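Local coordinates for protein beta-methylmalyl-CoA dehydratase (Chloroflexus aurantiacus, PDB 4E3E) that catalyses the reversible dehydration of beta-methylmalyl-CoA to mesaconyl-CoA in the glyoxylate assimilation cycle of carbon dioxide fixation, at residues L174-Y178 / L269-A273; I253-A257 / V339-D343. All blocks are in the same frame, centred on the assembly; numbering follows the deposited sequence.

Interaction 1: L174-Y178 / L269-A273; sequences LTVPY and LSIAA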
# COMPACT_ATOMS: atom_id res chain seq x y z
N LEU A 174 16.78 -26.00 -13.71
CA LEU A 174 16.56 -25.05 -12.62
C LEU A 174 17.77 -24.14 -12.41
O LEU A 174 18.89 -24.61 -12.40
CB LEU A 174 16.27 -25.78 -11.31
CG LEU A 174 15.06 -26.71 -11.27
CD1 LEU A 174 14.90 -27.31 -9.88
CD2 LEU A 174 13.79 -25.99 -11.65
N THR A 175 17.51 -22.85 -12.23
CA THR A 175 18.55 -21.90 -11.82
C THR A 175 18.68 -21.96 -10.30
O THR A 175 17.68 -21.93 -9.59
CB THR A 175 18.22 -20.47 -12.29
OG1 THR A 175 18.22 -20.43 -13.72
CG2 THR A 175 19.23 -19.46 -11.77
N VAL A 176 19.92 -22.07 -9.81
CA VAL A 176 20.21 -22.12 -8.37
C VAL A 176 21.18 -20.97 -8.09
O VAL A 176 22.40 -21.18 -8.04
CB VAL A 176 20.81 -23.48 -7.94
CG1 VAL A 176 21.01 -23.54 -6.43
CG2 VAL A 176 19.92 -24.64 -8.39
N PRO A 177 20.64 -19.75 -7.90
CA PRO A 177 21.42 -18.51 -7.99
C PRO A 177 22.14 -18.12 -6.71
O PRO A 177 22.83 -17.10 -6.69
CB PRO A 177 20.35 -17.46 -8.28
CG PRO A 177 19.09 -18.01 -7.64
CD PRO A 177 19.22 -19.50 -7.60
N TYR A 178 21.96 -18.89 -5.65
CA TYR A 178 22.65 -18.61 -4.40
C TYR A 178 23.31 -19.87 -3.85
O TYR A 178 23.11 -20.96 -4.39
CB TYR A 178 21.70 -17.96 -3.39
CG TYR A 178 20.37 -18.65 -3.25
CD1 TYR A 178 20.22 -19.76 -2.43
CD2 TYR A 178 19.24 -18.19 -3.94
CE1 TYR A 178 18.99 -20.39 -2.30
CE2 TYR A 178 18.01 -18.81 -3.82
CZ TYR A 178 17.88 -19.91 -2.99
OH TYR A 178 16.66 -20.54 -2.85
N LEU A 269 13.30 -21.65 0.40
CA LEU A 269 13.68 -20.24 0.31
C LEU A 269 13.13 -19.49 -0.89
O LEU A 269 12.85 -18.29 -0.80
CB LEU A 269 15.19 -20.09 0.38
CG LEU A 269 15.75 -20.31 1.79
CD1 LEU A 269 17.21 -19.93 1.76
CD2 LEU A 269 14.97 -19.53 2.88
N SER A 270 12.98 -20.20 -2.01
CA SER A 270 12.49 -19.58 -3.23
C SER A 270 11.87 -20.62 -4.13
O SER A 270 12.19 -21.82 -4.03
CB SER A 270 13.61 -18.86 -3.98
OG SER A 270 14.55 -19.79 -4.50
N ILE A 271 10.99 -20.16 -5.01
CA ILE A 271 10.36 -21.00 -6.01
C ILE A 271 11.20 -20.93 -7.27
O ILE A 271 11.48 -19.84 -7.79
CB ILE A 271 8.92 -20.54 -6.32
CG1 ILE A 271 8.04 -20.74 -5.08
CG2 ILE A 271 8.41 -21.29 -7.55
CD1 ILE A 271 6.65 -20.11 -5.18
N ALA A 272 11.62 -22.11 -7.76
CA ALA A 272 12.48 -22.17 -8.92
C ALA A 272 11.73 -22.56 -10.20
O ALA A 272 12.22 -22.32 -11.31
CB ALA A 272 13.64 -23.12 -8.67
N ALA A 273 10.55 -23.15 -10.04
CA ALA A 273 9.73 -23.52 -11.19
C ALA A 273 8.27 -23.65 -10.81
O ALA A 273 7.95 -24.00 -9.67
CB ALA A 273 10.21 -24.85 -11.78
O HOH W 1 14.71 -22.21 -12.20
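In the hot-dog fold of this hydratase, strand 270-278 lies near the middle of the antiparallel sheet, and segment 269-273, which runs into that strand, meets loop 174-178 through Y178 and S270 at one end and L174 with the alanines of a classic beta bulge at the other. The two segments run roughly antiparallel, 157° apart end to end, yet no direct backbone hydrogen bond joins them. Y178 brings its OH to within 2.8 Å of S270 OG, a hydrogen bond in which either hydroxyl could be the donor. The serine oxygen sits in the plane of the ring, at its edge. With chi1 at 68°, S270 OG is tucked between its own backbone N and carbonyl carbon, and this turns it toward the tyrosine. L269 crosses the end of the ring at a slant, its CB 3.6 Å from Y178 OH.

At the other end, L174 reaches across with one methyl branch: CD2 is 3.8 Å from A273 CB and 4.1 Å from A272 CB. Beside the leucine, a water bridges the backbones, accepting from T175 N at 2.9 Å and donating to A272 O at 2.6 Å. A272 and A273 both face T345 of strand 338-349, which makes the bulge. T175 and S270 lie near G96 and S65, which probably belong to the substrate-binding site, as in related enzymes. Direct polar contact between the segments is thus limited to the hydroxyl pair, with one water bridging T175 N and A272 O, so the loop is held to the sheet without being hydrogen-bonded into it as a further strand.

Interaction 2: I253-A257 / V339-D343; sequences IISLA and VLDFD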
# COMPACT_ATOMS: atom_id res chain seq x y z
N ILE A 253 -4.39 -15.83 -5.07
CA ILE A 253 -4.52 -17.06 -4.27
C ILE A 253 -3.21 -17.83 -4.19
O ILE A 253 -2.84 -18.36 -3.14
CB ILE A 253 -5.66 -17.96 -4.79
CG1 ILE A 253 -6.94 -17.11 -4.92
CG2 ILE A 253 -5.88 -19.18 -3.90
CD1 ILE A 253 -7.34 -16.39 -3.65
N ILE A 254 -2.48 -17.88 -5.31
CA ILE A 254 -1.17 -18.52 -5.33
C ILE A 254 -0.25 -17.84 -4.30
O ILE A 254 0.45 -18.50 -3.51
CB ILE A 254 -0.53 -18.50 -6.74
CG1 ILE A 254 -1.33 -19.38 -7.71
CG2 ILE A 254 0.92 -18.98 -6.68
CD1 ILE A 254 -0.99 -19.19 -9.18
N SER A 255 -0.28 -16.51 -4.30
CA SER A 255 0.61 -15.76 -3.43
C SER A 255 0.25 -15.88 -1.94
O SER A 255 1.14 -15.94 -1.08
CB SER A 255 0.68 -14.30 -3.90
OG SER A 255 1.68 -14.18 -4.90
N LEU A 256 -1.04 -15.94 -1.64
CA LEU A 256 -1.46 -16.21 -0.29
C LEU A 256 -1.03 -17.62 0.18
O LEU A 256 -0.50 -17.78 1.29
CB LEU A 256 -3.00 -16.07 -0.16
CG LEU A 256 -3.57 -14.62 -0.19
CD1 LEU A 256 -5.08 -14.63 -0.36
CD2 LEU A 256 -3.20 -13.83 1.07
N ALA A 257 -1.27 -18.63 -0.67
CA ALA A 257 -0.91 -20.02 -0.35
C ALA A 257 0.58 -20.12 -0.06
O ALA A 257 0.99 -20.78 0.92
CB ALA A 257 -1.32 -20.96 -1.47
N VAL A 339 -9.79 -24.22 -4.22
CA VAL A 339 -9.73 -23.08 -5.16
C VAL A 339 -8.44 -23.05 -5.96
O VAL A 339 -8.37 -22.41 -7.01
CB VAL A 339 -9.97 -21.71 -4.46
CG1 VAL A 339 -11.40 -21.62 -3.90
CG2 VAL A 339 -8.90 -21.43 -3.39
N LEU A 340 -7.43 -23.77 -5.47
CA LEU A 340 -6.11 -23.76 -6.11
C LEU A 340 -5.46 -25.12 -5.96
O LEU A 340 -5.44 -25.68 -4.86
CB LEU A 340 -5.21 -22.73 -5.45
CG LEU A 340 -3.81 -22.65 -6.08
CD1 LEU A 340 -3.92 -22.08 -7.49
CD2 LEU A 340 -2.85 -21.84 -5.20
N ASP A 341 -4.95 -25.65 -7.07
CA ASP A 341 -4.08 -26.83 -7.05
C ASP A 341 -2.79 -26.41 -7.74
O ASP A 341 -2.75 -26.30 -8.96
CB ASP A 341 -4.76 -28.00 -7.78
CG ASP A 341 -3.91 -29.26 -7.78
OD1 ASP A 341 -2.77 -29.24 -7.27
OD2 ASP A 341 -4.39 -30.28 -8.33
N PHE A 342 -1.74 -26.17 -6.96
CA PHE A 342 -0.53 -25.51 -7.44
C PHE A 342 0.66 -26.45 -7.26
O PHE A 342 0.93 -26.89 -6.14
CB PHE A 342 -0.32 -24.19 -6.66
CG PHE A 342 0.84 -23.34 -7.14
CD1 PHE A 342 0.91 -22.89 -8.46
CD2 PHE A 342 1.84 -22.93 -6.24
CE1 PHE A 342 1.98 -22.09 -8.89
CE2 PHE A 342 2.91 -22.13 -6.67
CZ PHE A 342 2.97 -21.71 -7.99
N ASP A 343 1.36 -26.76 -8.34
CA ASP A 343 2.41 -27.77 -8.35
C ASP A 343 3.67 -27.05 -8.81
O ASP A 343 3.73 -26.53 -9.92
CB ASP A 343 1.98 -28.91 -9.32
CG ASP A 343 3.11 -29.89 -9.69
OD1 ASP A 343 4.30 -29.78 -9.30
OD2 ASP A 343 2.77 -30.83 -10.44
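I254 lays its CG2 methyl over one face of the F342 ring. I254 CG2 stands 3.8 Å from the centroid of the F342 ring and 17° off the ring normal, a CH-pi contact displaced toward the rim and closest to CZ and CE2. The two side chains cross at about a right angle. Because CG2 of I254 is anti to the backbone N while CG1 is anti to the carbonyl carbon (chi1 -67°), the branches divide the work: CG2 takes the phenylalanine, and CG1 meets L340 CD1 at 3.7 Å. L340 also comes in at about a right angle to I254, with CD2 3.7 Å from I254 CA, close against the helix backbone, and 4.1 Å from A257 CB one turn on from I253.

I253 approaches differently, sliding past L340 in the opposite direction. I253 CG2 lies 3.9 Å from L340 CB and 3.8 Å from V339 CG2. The axes of segments 253-257 and 339-343 cross at -69°, 9.4 Å apart, as the long helix of a hot-dog fold packs across its sheet. D341 and D343 carry their carboxylates to salt bridges with R313 and R311. The interface is buried and wholly apolar: no hydrogen bond passes between helix and strand to fix direction, and the methyl-to-ring CH-pi contact is its one oriented element.

From the N terminus, the chain first passes 174-178, in the loop that follows strand 138-149, then helix 250-265 with 253-257, strand 270-278 with 269-273, and finally strand 338-349 with 339-343. Interaction 1 closes a loop of 90 residues and interaction 2 one of 81; their segments alternate, so the closures cross instead of nesting. The helix leads straight into the strand used by interaction 1, and strands 270-278 and 338-349 are neighbours in the sheet. Their centres lie about 19 Å apart and their nearest atoms about 5 Å apart, so the two contacts do not touch. Together they tie the connecting loop and the central helix to one antiparallel sheet at adjoining strands.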